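Local coordinates for S-M checkpoint control protein rad4 (Schizosaccharomyces pombe, PDB 4BMD) that acts as a signalling adaptor that is essential for DNA replication and for the checkpoint coupling S and M phases, this chain holding its BRCT domains 3 and 4, at residues A[18-23]-A[40-45]; A[51-56]-A[67-72]; A[101-106]-A[130-135]; A[113-118]-A[157-162]. All blocks are in the same frame, centred on the assembly; numbering follows the deposited sequence. Where two conformers were deposited one is given.

Interaction 1: A[18-23]-A[40-45]; sequences FYLYEF and GQISEF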
loop_
_atom_site.group_PDB
_atom_site.type_symbol
_atom_site.label_atom_id
_atom_site.label_comp_id
_atom_site.label_asym_id
_atom_site.label_seq_id
_atom_site.Cartn_x
_atom_site.Cartn_y
_atom_site.Cartn_z
ATOM N N PHE A 18 4.350 -20.725 -3.974
ATOM C CA PHE A 18 3.889 -19.450 -4.506
ATOM C C PHE A 18 3.828 -19.442 -6.029
ATOM O O PHE A 18 4.626 -20.096 -6.700
ATOM C CB PHE A 18 4.788 -18.311 -4.015
ATOM C CG PHE A 18 4.756 -18.114 -2.526
ATOM C CD1 PHE A 18 5.620 -18.817 -1.701
ATOM C CD2 PHE A 18 3.864 -17.225 -1.951
ATOM C CE1 PHE A 18 5.592 -18.639 -0.331
ATOM C CE2 PHE A 18 3.831 -17.043 -0.581
ATOM C CZ PHE A 18 4.697 -17.751 0.230
ATOM N N TYR A 19 2.871 -18.692 -6.562
ATOM C CA TYR A 19 2.708 -18.533 -8.001
ATOM C C TYR A 19 2.852 -17.059 -8.365
ATOM O O TYR A 19 2.011 -16.237 -8.001
ATOM C CB TYR A 19 1.341 -19.066 -8.434
ATOM C CG TYR A 19 0.959 -18.775 -9.870
ATOM C CD1 TYR A 19 1.340 -19.627 -10.898
ATOM C CD2 TYR A 19 0.192 -17.660 -10.194
ATOM C CE1 TYR A 19 0.983 -19.369 -12.210
ATOM C CE2 TYR A 19 -0.169 -17.395 -11.501
ATOM C CZ TYR A 19 0.229 -18.251 -12.505
ATOM O OH TYR A 19 -0.133 -17.988 -13.808
ATOM N N LEU A 20 3.923 -16.728 -9.081
ATOM C CA LEU A 20 4.207 -15.344 -9.445
ATOM C C LEU A 20 3.599 -15.006 -10.802
ATOM O O LEU A 20 3.913 -15.641 -11.807
ATOM C CB LEU A 20 5.716 -15.101 -9.466
ATOM C CG LEU A 20 6.498 -15.646 -8.267
ATOM C CD1 LEU A 20 7.976 -15.312 -8.394
ATOM C CD2 LEU A 20 5.935 -15.118 -6.955
ATOM N N TYR A 21 2.734 -13.996 -10.826
ATOM C CA TYR A 21 1.982 -13.665 -12.032
ATOM C C TYR A 21 2.429 -12.362 -12.691
ATOM O O TYR A 21 2.411 -11.305 -12.066
ATOM C CB TYR A 21 0.486 -13.600 -11.716
ATOM C CG TYR A 21 -0.379 -13.224 -12.897
ATOM C CD1 TYR A 21 -0.689 -14.158 -13.879
ATOM C CD2 TYR A 21 -0.894 -11.941 -13.023
ATOM C CE1 TYR A 21 -1.484 -13.821 -14.959
ATOM C CE2 TYR A 21 -1.692 -11.594 -14.098
ATOM C CZ TYR A 21 -1.983 -12.537 -15.063
ATOM O OH TYR A 21 -2.775 -12.195 -16.135
ATOM N N GLU A 22 2.823 -12.459 -13.959
ATOM C CA GLU A 22 3.181 -11.300 -14.782
ATOM C C GLU A 22 4.233 -10.372 -14.179
ATOM O O GLU A 22 4.152 -9.153 -14.330
ATOM C CB GLU A 22 1.933 -10.500 -15.168
ATOM C CG GLU A 22 1.039 -11.200 -16.177
ATOM C CD GLU A 22 1.750 -11.490 -17.484
ATOM O OE1 GLU A 22 2.053 -10.530 -18.224
ATOM O OE2 GLU A 22 2.008 -12.679 -17.771
ATOM N N PHE A 23 5.218 -10.946 -13.498
ATOM C CA PHE A 23 6.357 -10.170 -13.027
ATOM C C PHE A 23 7.400 -10.072 -14.135
ATOM O O PHE A 23 7.571 -11.011 -14.912
ATOM C CB PHE A 23 6.974 -10.809 -11.782
ATOM C CG PHE A 23 6.259 -10.472 -10.507
ATOM C CD1 PHE A 23 6.588 -9.329 -9.794
ATOM C CD2 PHE A 23 5.266 -11.301 -10.011
ATOM C CE1 PHE A 23 5.935 -9.015 -8.618
ATOM C CE2 PHE A 23 4.610 -10.994 -8.833
ATOM C CZ PHE A 23 4.946 -9.851 -8.135
ATOM N N GLY A 40 10.268 -21.129 1.065
ATOM C CA GLY A 40 9.153 -21.141 0.138
ATOM C C GLY A 40 9.524 -21.688 -1.227
ATOM O O GLY A 40 10.646 -21.494 -1.698
ATOM N N GLN A 41 8.581 -22.375 -1.862
ATOM C CA GLN A 41 8.788 -22.896 -3.207
ATOM C C GLN A 41 7.950 -22.128 -4.222
ATOM O O GLN A 41 6.993 -21.446 -3.859
ATOM C CB GLN A 41 8.460 -24.389 -3.270
ATOM C CG GLN A 41 9.399 -25.265 -2.459
ATOM C CD GLN A 41 9.092 -26.741 -2.615
ATOM O OE1 GLN A 41 8.180 -27.124 -3.347
ATOM N NE2 GLN A 41 9.856 -27.580 -1.923
ATOM N N ILE A 42 8.315 -22.239 -5.495
ATOM C CA ILE A 42 7.630 -21.507 -6.554
ATOM C C ILE A 42 7.263 -22.411 -7.729
ATOM O O ILE A 42 8.095 -23.167 -8.229
ATOM C CB ILE A 42 8.485 -20.327 -7.064
ATOM C CG1 ILE A 42 8.755 -19.337 -5.930
ATOM C CG2 ILE A 42 7.801 -19.628 -8.231
ATOM C CD1 ILE A 42 9.456 -18.081 -6.373
ATOM N N SER A 43 6.009 -22.325 -8.161
ATOM C CA SER A 43 5.537 -23.087 -9.310
ATOM C C SER A 43 4.980 -22.160 -10.383
ATOM O O SER A 43 4.397 -21.120 -10.074
ATOM C CB SER A 43 4.465 -24.092 -8.882
ATOM O OG SER A 43 3.914 -24.756 -10.006
ATOM N N GLU A 44 5.159 -22.537 -11.643
ATOM C CA GLU A 44 4.636 -21.747 -12.751
ATOM C C GLU A 44 3.290 -22.289 -13.218
ATOM O O GLU A 44 2.768 -21.880 -14.256
ATOM C CB GLU A 44 5.633 -21.706 -13.909
ATOM C CG GLU A 44 6.954 -21.042 -13.553
ATOM C CD GLU A 44 7.869 -20.863 -14.749
ATOM O OE1 GLU A 44 7.450 -21.189 -15.879
ATOM O OE2 GLU A 44 9.011 -20.393 -14.558
ATOM N N PHE A 45 2.731 -23.212 -12.442
ATOM C CA PHE A 45 1.432 -23.788 -12.757
ATOM C C PHE A 45 0.447 -23.544 -11.625
ATOM O O PHE A 45 0.820 -23.549 -10.450
ATOM C CB PHE A 45 1.553 -25.292 -12.998
ATOM C CG PHE A 45 2.737 -25.681 -13.829
ATOM C CD1 PHE A 45 2.763 -25.423 -15.188
ATOM C CD2 PHE A 45 3.822 -26.315 -13.252
ATOM C CE1 PHE A 45 3.853 -25.783 -15.954
ATOM C CE2 PHE A 45 4.914 -26.679 -14.012
ATOM C CZ PHE A 45 4.928 -26.415 -15.363
HETATM O O HOH W 1 5.343 -18.604 -10.952
#
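The carbonyl oxygen of F18 is gripped from segment 40-45 by two donors: the backbone N-H of S43, with S43 N to F18 O at 3.0 Å, and a weaker CA-H contact from I42. With F18 N to Q41 O at 2.7 Å, this forms the parallel pairing of a beta-alpha-beta unit, in which helix 25-36 joins two neighbouring strands of the four-stranded parallel sheet of BRCT domain 3. F18, L20 and I42 put their side chains on the face covered by that helix, where F18 and I42 both touch L35. L20 and I42 cross there at about a right angle and meet methyl to methyl, L20 CD1 to I42 CD1 at 3.7 Å.

Y19 serves the other face. Its CG stands anti to the backbone N (chi1 171°), which swings the ring out alongside the turn at 43-45: CD1 of Y19 lies 3.5 Å from S43 O, with E44 O at the ring's edge, near its plane, beside CE1. Cutting Y19 back to an alanine would probably uncover these carbonyls and open a gap beside L46 and V53. S43 OG accepts from F45 N, an ST turn. Where the strands part, water 1 takes the N-H of L20 and donates to S43 O, 2.8 Å from the water oxygen.

Interaction 2: A[51-56]-A[67-72]; sequences DFVVIP and FSFPTV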
loop_
_atom_site.group_PDB
_atom_site.type_symbol
_atom_site.label_atom_id
_atom_site.label_comp_id
_atom_site.label_asym_id
_atom_site.label_seq_id
_atom_site.Cartn_x
_atom_site.Cartn_y
_atom_site.Cartn_z
ATOM N N ASP A 51 -0.295 -22.057 -2.658
ATOM C CA ASP A 51 -0.823 -21.468 -1.434
ATOM C C ASP A 51 -1.213 -20.009 -1.643
ATOM O O ASP A 51 -2.247 -19.562 -1.155
ATOM C CB ASP A 51 0.194 -21.579 -0.296
ATOM C CG ASP A 51 0.444 -23.013 0.122
ATOM O OD1 ASP A 51 -0.355 -23.546 0.922
ATOM O OD2 ASP A 51 1.440 -23.605 -0.345
ATOM N N PHE A 52 -0.380 -19.268 -2.367
ATOM C CA PHE A 52 -0.651 -17.859 -2.632
ATOM C C PHE A 52 -0.306 -17.474 -4.065
ATOM O O PHE A 52 0.700 -17.921 -4.614
ATOM C CB PHE A 52 0.132 -16.964 -1.668
ATOM C CG PHE A 52 -0.269 -17.119 -0.231
ATOM C CD1 PHE A 52 -1.368 -16.443 0.272
ATOM C CD2 PHE A 52 0.458 -17.936 0.621
ATOM C CE1 PHE A 52 -1.738 -16.582 1.596
ATOM C CE2 PHE A 52 0.093 -18.080 1.946
ATOM C CZ PHE A 52 -1.008 -17.402 2.434
ATOM N N VAL A 53 -1.151 -16.640 -4.663
ATOM C CA VAL A 53 -0.853 -16.043 -5.958
ATOM C C VAL A 53 -0.331 -14.628 -5.737
ATOM O O VAL A 53 -0.983 -13.816 -5.080
ATOM C CB VAL A 53 -2.097 -15.998 -6.866
ATOM C CG1 VAL A 53 -1.822 -15.160 -8.105
ATOM C CG2 VAL A 53 -2.526 -17.407 -7.249
ATOM N N VAL A 54 0.846 -14.339 -6.278
ATOM C CA VAL A 54 1.477 -13.039 -6.080
ATOM C C VAL A 54 1.394 -12.162 -7.329
ATOM O O VAL A 54 1.751 -12.586 -8.429
ATOM C CB VAL A 54 2.945 -13.189 -5.642
ATOM C CG1 VAL A 54 3.537 -11.832 -5.295
ATOM C CG2 VAL A 54 3.042 -14.132 -4.452
ATOM N N ILE A 55 0.915 -10.935 -7.140
ATOM C CA ILE A 55 0.734 -9.975 -8.221
ATOM C C ILE A 55 1.659 -8.786 -7.974
ATOM O O ILE A 55 1.913 -8.436 -6.827
ATOM C CB ILE A 55 -0.729 -9.476 -8.247
ATOM C CG1 ILE A 55 -1.696 -10.662 -8.233
ATOM C CG2 ILE A 55 -0.998 -8.588 -9.449
ATOM C CD1 ILE A 55 -1.570 -11.570 -9.431
ATOM N N PRO A 56 2.196 -8.176 -9.043
ATOM C CA PRO A 56 2.919 -6.918 -8.825
ATOM C C PRO A 56 1.982 -5.835 -8.294
ATOM O O PRO A 56 0.821 -5.772 -8.702
ATOM C CB PRO A 56 3.436 -6.556 -10.225
ATOM C CG PRO A 56 2.650 -7.407 -11.176
ATOM C CD PRO A 56 2.334 -8.657 -10.426
ATOM N N PHE A 67 -8.656 -15.805 -9.988
ATOM C CA PHE A 67 -7.820 -16.760 -9.274
ATOM C C PHE A 67 -8.621 -17.507 -8.214
ATOM O O PHE A 67 -9.308 -16.896 -7.396
ATOM C CB PHE A 67 -6.625 -16.061 -8.620
ATOM C CG PHE A 67 -5.605 -15.552 -9.598
ATOM C CD1 PHE A 67 -4.715 -16.420 -10.208
ATOM C CD2 PHE A 67 -5.528 -14.202 -9.900
ATOM C CE1 PHE A 67 -3.773 -15.954 -11.107
ATOM C CE2 PHE A 67 -4.588 -13.729 -10.795
ATOM C CZ PHE A 67 -3.710 -14.607 -11.399
ATOM N N SER A 68 -8.526 -18.833 -8.234
ATOM C CA SER A 68 -9.190 -19.658 -7.233
ATOM C C SER A 68 -8.272 -19.872 -6.035
ATOM O O SER A 68 -8.323 -20.909 -5.375
ATOM C CB SER A 68 -9.607 -21.000 -7.835
ATOM O OG SER A 68 -10.495 -20.813 -8.924
ATOM N N PHE A 69 -7.432 -18.878 -5.767
ATOM C CA PHE A 69 -6.474 -18.925 -4.674
ATOM C C PHE A 69 -6.448 -17.567 -3.989
ATOM O O PHE A 69 -6.819 -16.563 -4.596
ATOM C CB PHE A 69 -5.080 -19.251 -5.212
ATOM C CG PHE A 69 -5.023 -20.505 -6.034
ATOM C CD1 PHE A 69 -4.783 -21.728 -5.435
ATOM C CD2 PHE A 69 -5.206 -20.459 -7.407
ATOM C CE1 PHE A 69 -4.731 -22.883 -6.187
ATOM C CE2 PHE A 69 -5.154 -21.613 -8.165
ATOM C CZ PHE A 69 -4.916 -22.827 -7.555
ATOM N N PRO A 70 -6.021 -17.527 -2.716
ATOM C CA PRO A 70 -5.839 -16.228 -2.061
ATOM C C PRO A 70 -4.796 -15.399 -2.802
ATOM O O PRO A 70 -3.684 -15.869 -3.047
ATOM C CB PRO A 70 -5.344 -16.601 -0.658
ATOM C CG PRO A 70 -4.887 -18.014 -0.758
ATOM C CD PRO A 70 -5.736 -18.650 -1.809
ATOM N N THR A 71 -5.167 -14.176 -3.163
ATOM C CA THR A 71 -4.323 -13.332 -3.995
ATOM C C THR A 71 -3.767 -12.145 -3.218
ATOM O O THR A 71 -4.510 -11.413 -2.567
ATOM C CB THR A 71 -5.103 -12.819 -5.219
ATOM O OG1 THR A 71 -5.527 -13.930 -6.017
ATOM C CG2 THR A 71 -4.237 -11.902 -6.060
ATOM N N VAL A 72 -2.452 -11.970 -3.286
ATOM C CA VAL A 72 -1.782 -10.856 -2.625
ATOM C C VAL A 72 -0.768 -10.227 -3.572
ATOM O O VAL A 72 -0.457 -10.794 -4.619
ATOM C CB VAL A 72 -1.032 -11.322 -1.362
ATOM C CG1 VAL A 72 -1.995 -11.924 -0.351
ATOM C CG2 VAL A 72 0.053 -12.321 -1.730
#
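V53 fills the tight end of this contact with both of its methyls. Its CG1, anti to the backbone N (chi1 170°), sits over the centre of the F67 ring in a CH-pi contact, 3.7 Å from the ring centroid and 13° off the normal, while V53 CG2 is wedged between F67 and F69, 3.8 Å from F69 CB. The I55 and F67 side chains approach from opposite directions, I55 CD1 4.0 Å from F67 CE2, and I55 CG1 lies against T71 CG2 at 3.6 Å. Y21 meets the same F67 ring edge-to-face, and these contacts probably limit how the ring can turn.

Beneath these side chains run the parallel strands 52-55 and 71-73, the latter an outermost strand of the BRCT 3 sheet. The backbone bonds alternate: V53 N to P70 O, V72 N to V53 O, and I55 N to V72 O at 2.9 Å.

Toward D51 the contact becomes more open to solvent, although D51 O still lies close to P70 CG. F52 and P70, both partly exposed, cross at about a right angle, and the F52 ring also meets W76. The D51 carboxylate accepts through OD2 from the N-H of T17 in the neighbouring strand. No charge pair spans the joint, which is consistent with its depending on apolar fit and backbone bonds.

Interaction 3: A[101-106]-A[130-135]; sequences PSLVPY and TILGAV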
loop_
_atom_site.group_PDB
_atom_site.type_symbol
_atom_site.label_atom_id
_atom_site.label_comp_id
_atom_site.label_asym_id
_atom_site.label_seq_id
_atom_site.Cartn_x
_atom_site.Cartn_y
_atom_site.Cartn_z
ATOM N N PRO A 101 -6.116 2.411 -12.578
ATOM C CA PRO A 101 -5.759 3.557 -13.426
ATOM C C PRO A 101 -6.829 4.648 -13.458
ATOM O O PRO A 101 -6.520 5.792 -13.788
ATOM C CB PRO A 101 -5.609 2.925 -14.813
ATOM C CG PRO A 101 -5.243 1.508 -14.537
ATOM C CD PRO A 101 -6.016 1.135 -13.308
ATOM N N SER A 102 -8.066 4.299 -13.119
ATOM C CA SER A 102 -9.157 5.269 -13.113
ATOM C C SER A 102 -9.048 6.237 -11.939
ATOM O O SER A 102 -9.705 7.278 -11.921
ATOM C CB SER A 102 -10.513 4.558 -13.091
ATOM O OG SER A 102 -10.633 3.713 -11.959
ATOM N N LEU A 103 -8.218 5.888 -10.960
ATOM C CA LEU A 103 -8.008 6.736 -9.790
ATOM C C LEU A 103 -6.948 7.799 -10.052
ATOM O O LEU A 103 -6.911 8.829 -9.380
ATOM C CB LEU A 103 -7.606 5.893 -8.579
ATOM C CG LEU A 103 -8.686 4.986 -7.991
ATOM C CD1 LEU A 103 -8.112 4.122 -6.881
ATOM C CD2 LEU A 103 -9.851 5.816 -7.476
ATOM N N VAL A 104 -6.089 7.537 -11.034
ATOM C CA VAL A 104 -4.973 8.428 -11.359
ATOM C C VAL A 104 -5.344 9.893 -11.651
ATOM O O VAL A 104 -4.721 10.799 -11.094
ATOM C CB VAL A 104 -4.095 7.856 -12.501
ATOM C CG1 VAL A 104 -2.899 8.761 -12.759
ATOM C CG2 VAL A 104 -3.636 6.449 -12.158
ATOM N N PRO A 105 -6.352 10.139 -12.514
ATOM C CA PRO A 105 -6.676 11.546 -12.796
ATOM C C PRO A 105 -7.178 12.302 -11.568
ATOM O O PRO A 105 -7.155 13.532 -11.553
ATOM C CB PRO A 105 -7.800 11.447 -13.834
ATOM C CG PRO A 105 -7.651 10.097 -14.435
ATOM C CD PRO A 105 -7.176 9.224 -13.324
ATOM N N TYR A 106 -7.622 11.570 -10.551
ATOM C CA TYR A 106 -8.134 12.183 -9.333
ATOM C C TYR A 106 -7.022 12.582 -8.362
ATOM O O TYR A 106 -7.128 13.598 -7.676
ATOM C CB TYR A 106 -9.127 11.246 -8.645
ATOM C CG TYR A 106 -10.406 11.030 -9.420
ATOM C CD1 TYR A 106 -11.472 11.913 -9.299
ATOM C CD2 TYR A 106 -10.551 9.941 -10.269
ATOM C CE1 TYR A 106 -12.645 11.719 -10.003
ATOM C CE2 TYR A 106 -11.722 9.740 -10.977
ATOM C CZ TYR A 106 -12.765 10.632 -10.839
ATOM O OH TYR A 106 -13.933 10.437 -11.541
ATOM N N THR A 130 2.176 7.369 -4.965
ATOM C CA THR A 130 2.923 7.806 -6.140
ATOM C C THR A 130 2.355 7.210 -7.426
ATOM O O THR A 130 2.097 7.933 -8.388
ATOM C CB THR A 130 4.422 7.468 -6.022
ATOM O OG1 THR A 130 4.966 8.100 -4.856
ATOM C CG2 THR A 130 5.178 7.956 -7.247
ATOM N N ILE A 131 2.153 5.895 -7.442
ATOM C CA ILE A 131 1.608 5.234 -8.627
ATOM C C ILE A 131 0.150 5.616 -8.865
ATOM O O ILE A 131 -0.351 5.516 -9.983
ATOM C CB ILE A 131 1.735 3.694 -8.555
ATOM C CG1 ILE A 131 1.003 3.147 -7.329
ATOM C CG2 ILE A 131 3.195 3.274 -8.540
ATOM C CD1 ILE A 131 1.065 1.642 -7.209
ATOM N N LEU A 132 -0.525 6.062 -7.809
ATOM C CA LEU A 132 -1.912 6.500 -7.926
ATOM C C LEU A 132 -2.020 7.892 -8.539
ATOM O O LEU A 132 -3.119 8.370 -8.813
ATOM C CB LEU A 132 -2.611 6.459 -6.567
ATOM C CG LEU A 132 -2.996 5.067 -6.064
ATOM C CD1 LEU A 132 -3.537 5.149 -4.650
ATOM C CD2 LEU A 132 -4.009 4.414 -6.994
ATOM N N GLY A 133 -0.878 8.543 -8.747
ATOM C CA GLY A 133 -0.845 9.808 -9.457
ATOM C C GLY A 133 -0.537 11.019 -8.596
ATOM O O GLY A 133 -0.441 12.136 -9.102
ATOM N N ALA A 134 -0.380 10.802 -7.296
ATOM C CA ALA A 134 -0.106 11.902 -6.379
ATOM C C ALA A 134 1.391 12.144 -6.222
ATOM O O ALA A 134 2.211 11.306 -6.597
ATOM C CB ALA A 134 -0.748 11.636 -5.024
ATOM N N VAL A 135 1.740 13.300 -5.667
ATOM C CA VAL A 135 3.129 13.622 -5.379
ATOM C C VAL A 135 3.351 13.676 -3.874
ATOM O O VAL A 135 2.792 14.529 -3.186
ATOM C CB VAL A 135 3.542 14.970 -5.996
ATOM C CG1 VAL A 135 4.952 15.338 -5.568
ATOM C CG2 VAL A 135 3.439 14.913 -7.512
#
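L103 and L132 lie side by side and point the same way, joining the start of segment 101-106, which leads into helix 104-107, to the turn that ends helix 119-131 in BRCT domain 4. That turn is a Schellman motif: G133 leaves the helix with positive phi (109°), a conformation suited to glycine, and at this spot a side chain would also run into V104 O.

The two leucines share one shape. Each has CG anti to its own carbonyl carbon and an extended second torsion, and this carries L132 CD2 to within 4.1 Å of L103 CD1 and 4.2 Å of L103 CB. Both are buried against helix 177-185, L103 touching I182 and L132 touching I183, while F99 and F107 give L132 further cover.

V104 meets the turn with both branches. With CG1 anti to the backbone N (chi1 -177°), that methyl reaches G133 CA at 4.0 Å, and CG2 approaches the carbonyl oxygen of I131 at the same distance. L132 O lies closest to V104 CA, with both V104 methyls farther off. Since no conventional hydrogen bond spans the two segments, the most directional contact is V104 CA-H to L132 O, with 3.2 Å from CA to O and 175° at the hydrogen.

Interaction 4: A[113-118]-A[157-162]; sequences HLTGFK and MKTRFK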
loop_
_atom_site.group_PDB
_atom_site.type_symbol
_atom_site.label_atom_id
_atom_site.label_comp_id
_atom_site.label_asym_id
_atom_site.label_seq_id
_atom_site.Cartn_x
_atom_site.Cartn_y
_atom_site.Cartn_z
ATOM N N HIS A 113 1.682 15.275 2.145
ATOM C CA HIS A 113 2.695 14.983 3.151
ATOM C C HIS A 113 2.116 14.052 4.210
ATOM O O HIS A 113 0.992 14.246 4.671
ATOM C CB HIS A 113 3.209 16.268 3.804
ATOM C CG HIS A 113 4.180 16.027 4.917
ATOM N ND1 HIS A 113 5.419 15.459 4.714
ATOM C CD2 HIS A 113 4.088 16.262 6.247
ATOM C CE1 HIS A 113 6.051 15.360 5.870
ATOM N NE2 HIS A 113 5.265 15.839 6.817
ATOM N N LEU A 114 2.892 13.043 4.596
ATOM C CA LEU A 114 2.423 12.023 5.529
ATOM C C LEU A 114 2.982 12.235 6.933
ATOM O O LEU A 114 4.144 12.602 7.098
ATOM C CB LEU A 114 2.817 10.632 5.027
ATOM C CG LEU A 114 2.471 10.314 3.571
ATOM C CD1 LEU A 114 3.035 8.959 3.162
ATOM C CD2 LEU A 114 0.969 10.357 3.360
ATOM N N THR A 115 2.151 11.993 7.942
ATOM C CA THR A 115 2.584 12.101 9.331
ATOM C C THR A 115 1.957 11.009 10.198
ATOM O O THR A 115 0.768 10.709 10.075
ATOM C CB THR A 115 2.279 13.500 9.921
ATOM O OG1 THR A 115 2.714 13.555 11.286
ATOM C CG2 THR A 115 0.787 13.806 9.855
ATOM N N GLY A 116 2.766 10.406 11.064
ATOM C CA GLY A 116 2.288 9.361 11.953
ATOM C C GLY A 116 2.571 7.956 11.447
ATOM O O GLY A 116 2.264 6.976 12.125
ATOM N N PHE A 117 3.154 7.859 10.256
ATOM C CA PHE A 117 3.491 6.565 9.671
ATOM C C PHE A 117 4.973 6.253 9.857
ATOM O O PHE A 117 5.817 7.146 9.780
ATOM C CB PHE A 117 3.138 6.541 8.182
ATOM C CG PHE A 117 1.696 6.842 7.893
ATOM C CD1 PHE A 117 0.744 5.837 7.926
ATOM C CD2 PHE A 117 1.293 8.131 7.584
ATOM C CE1 PHE A 117 -0.585 6.113 7.658
ATOM C CE2 PHE A 117 -0.033 8.413 7.317
ATOM C CZ PHE A 117 -0.972 7.402 7.353
ATOM N N LYS A 118 5.284 4.983 10.097
ATOM C CA LYS A 118 6.667 4.563 10.307
ATOM C C LYS A 118 7.001 3.271 9.568
ATOM O O LYS A 118 6.112 2.498 9.211
ATOM C CB LYS A 118 6.954 4.385 11.802
ATOM C CG LYS A 118 6.902 5.671 12.609
ATOM C CD LYS A 118 7.291 5.434 14.060
ATOM C CE LYS A 118 7.287 6.734 14.850
ATOM N NZ LYS A 118 7.699 6.527 16.266
ATOM N N MET A 157 4.268 14.306 19.198
ATOM C CA MET A 157 4.459 15.747 19.321
ATOM C C MET A 157 4.688 16.371 17.949
ATOM O O MET A 157 4.175 17.448 17.642
ATOM C CB MET A 157 5.661 16.025 20.226
ATOM C CG MET A 157 5.851 17.476 20.631
ATOM S SD MET A 157 7.343 17.678 21.629
ATOM C CE MET A 157 7.097 19.314 22.313
ATOM N N LYS A 158 5.474 15.680 17.130
ATOM C CA LYS A 158 5.780 16.139 15.782
ATOM C C LYS A 158 4.518 16.182 14.923
ATOM O O LYS A 158 4.319 17.113 14.144
ATOM C CB LYS A 158 6.834 15.230 15.144
ATOM C CG LYS A 158 7.262 15.655 13.753
ATOM C CD LYS A 158 8.411 14.797 13.249
ATOM C CE LYS A 158 9.626 14.918 14.156
ATOM N NZ LYS A 158 10.801 14.179 13.614
ATOM N N THR A 159 3.668 15.171 15.075
ATOM C CA THR A 159 2.405 15.109 14.349
ATOM C C THR A 159 1.488 16.264 14.743
ATOM O O THR A 159 0.887 16.909 13.883
ATOM C CB THR A 159 1.683 13.765 14.581
ATOM O OG1 THR A 159 2.399 12.716 13.918
ATOM C CG2 THR A 159 0.263 13.811 14.041
ATOM N N ARG A 160 1.392 16.527 16.044
ATOM C CA ARG A 160 0.568 17.622 16.540
ATOM C C ARG A 160 1.057 18.969 16.013
ATOM O O ARG A 160 0.254 19.849 15.705
ATOM C CB ARG A 160 0.538 17.628 18.071
ATOM C CG ARG A 160 -0.050 16.366 18.682
ATOM C CD ARG A 160 -0.249 16.516 20.182
ATOM N NE ARG A 160 -0.740 15.284 20.793
ATOM C CZ ARG A 160 -2.022 14.939 20.857
ATOM N NH1 ARG A 160 -2.951 15.733 20.343
ATOM N NH2 ARG A 160 -2.375 13.799 21.433
ATOM N N PHE A 161 2.374 19.123 15.911
ATOM C CA PHE A 161 2.963 20.348 15.373
ATOM C C PHE A 161 2.554 20.547 13.921
ATOM O O PHE A 161 2.144 21.638 13.524
ATOM C CB PHE A 161 4.489 20.306 15.466
ATOM C CG PHE A 161 5.023 20.519 16.851
ATOM C CD1 PHE A 161 4.237 21.104 17.830
ATOM C CD2 PHE A 161 6.316 20.138 17.174
ATOM C CE1 PHE A 161 4.730 21.303 19.105
ATOM C CE2 PHE A 161 6.815 20.333 18.448
ATOM C CZ PHE A 161 6.020 20.918 19.414
ATOM N N LYS A 162 2.675 19.483 13.132
ATOM C CA LYS A 162 2.345 19.533 11.713
ATOM C C LYS A 162 0.876 19.869 11.493
ATOM O O LYS A 162 0.532 20.586 10.555
ATOM C CB LYS A 162 2.695 18.208 11.031
ATOM C CG LYS A 162 4.186 17.915 10.972
ATOM C CD LYS A 162 4.465 16.598 10.267
ATOM C CE LYS A 162 5.956 16.309 10.204
ATOM N NZ LYS A 162 6.246 15.007 9.541
HETATM O O HOH W 2 5.593 12.926 11.270
#
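The hydroxyls of T115 and T159 hydrogen-bond to each other, T115 OG1 to T159 OG1 at 2.8 Å, where strand 111-115 of BRCT domain 4 ends beside helix 157-168. In phosphopeptide-binding BRCT domains the hydroxyl residue and glycine at the end of the first strand and a lysine of this helix hold the phosphate; T115, G116 and K162 are arranged consistently with such a pocket, though here it holds water.

Each polar end has more than one partner. T159 OG1 also bonds S156 OG, while water 2 is hydrogen-bonded to T115 OG1, 2.9 Å away. K162 runs fully extended beyond CG, and its NZ donates to that same water at 2.8 Å and to H113 NE2. The ammonium reaches the H113 ring at its edge, 14° out of plane. On the far side of the ring ND1 is bonded to the carbonyl oxygen of H137, consistent with a proton on ND1 and an acceptor at NE2. A leucine in place of H113 would probably leave the K162 ammonium without its ring acceptor and the H137 carbonyl without this donor. The lysine bond spans 3.0 Å from K162 NZ to H113 NE2.

How the interactions relate
Interactions 1 and 2 belong to one sheet, that of BRCT 3, with centres 9 Å apart. They share the boundary between strands 17-20 and 52-55, where Y19 O lies 2.8 Å from V54 N and Y21 N lies 3.0 Å from V54 O, both probable hydrogen bonds. Interactions 3 and 4 fall in BRCT 4. Their segments alternate along the chain, through helix 104-107, strand 111-115 and helix 119-131, yet their centres are 23 Å apart and nearest atoms about 5 Å. Across the domains, interactions 2 and 3 come to about 8 Å between nearest atoms. The possible phosphate pocket at interaction 4 lies remote from interaction 1, 38 Å between centres.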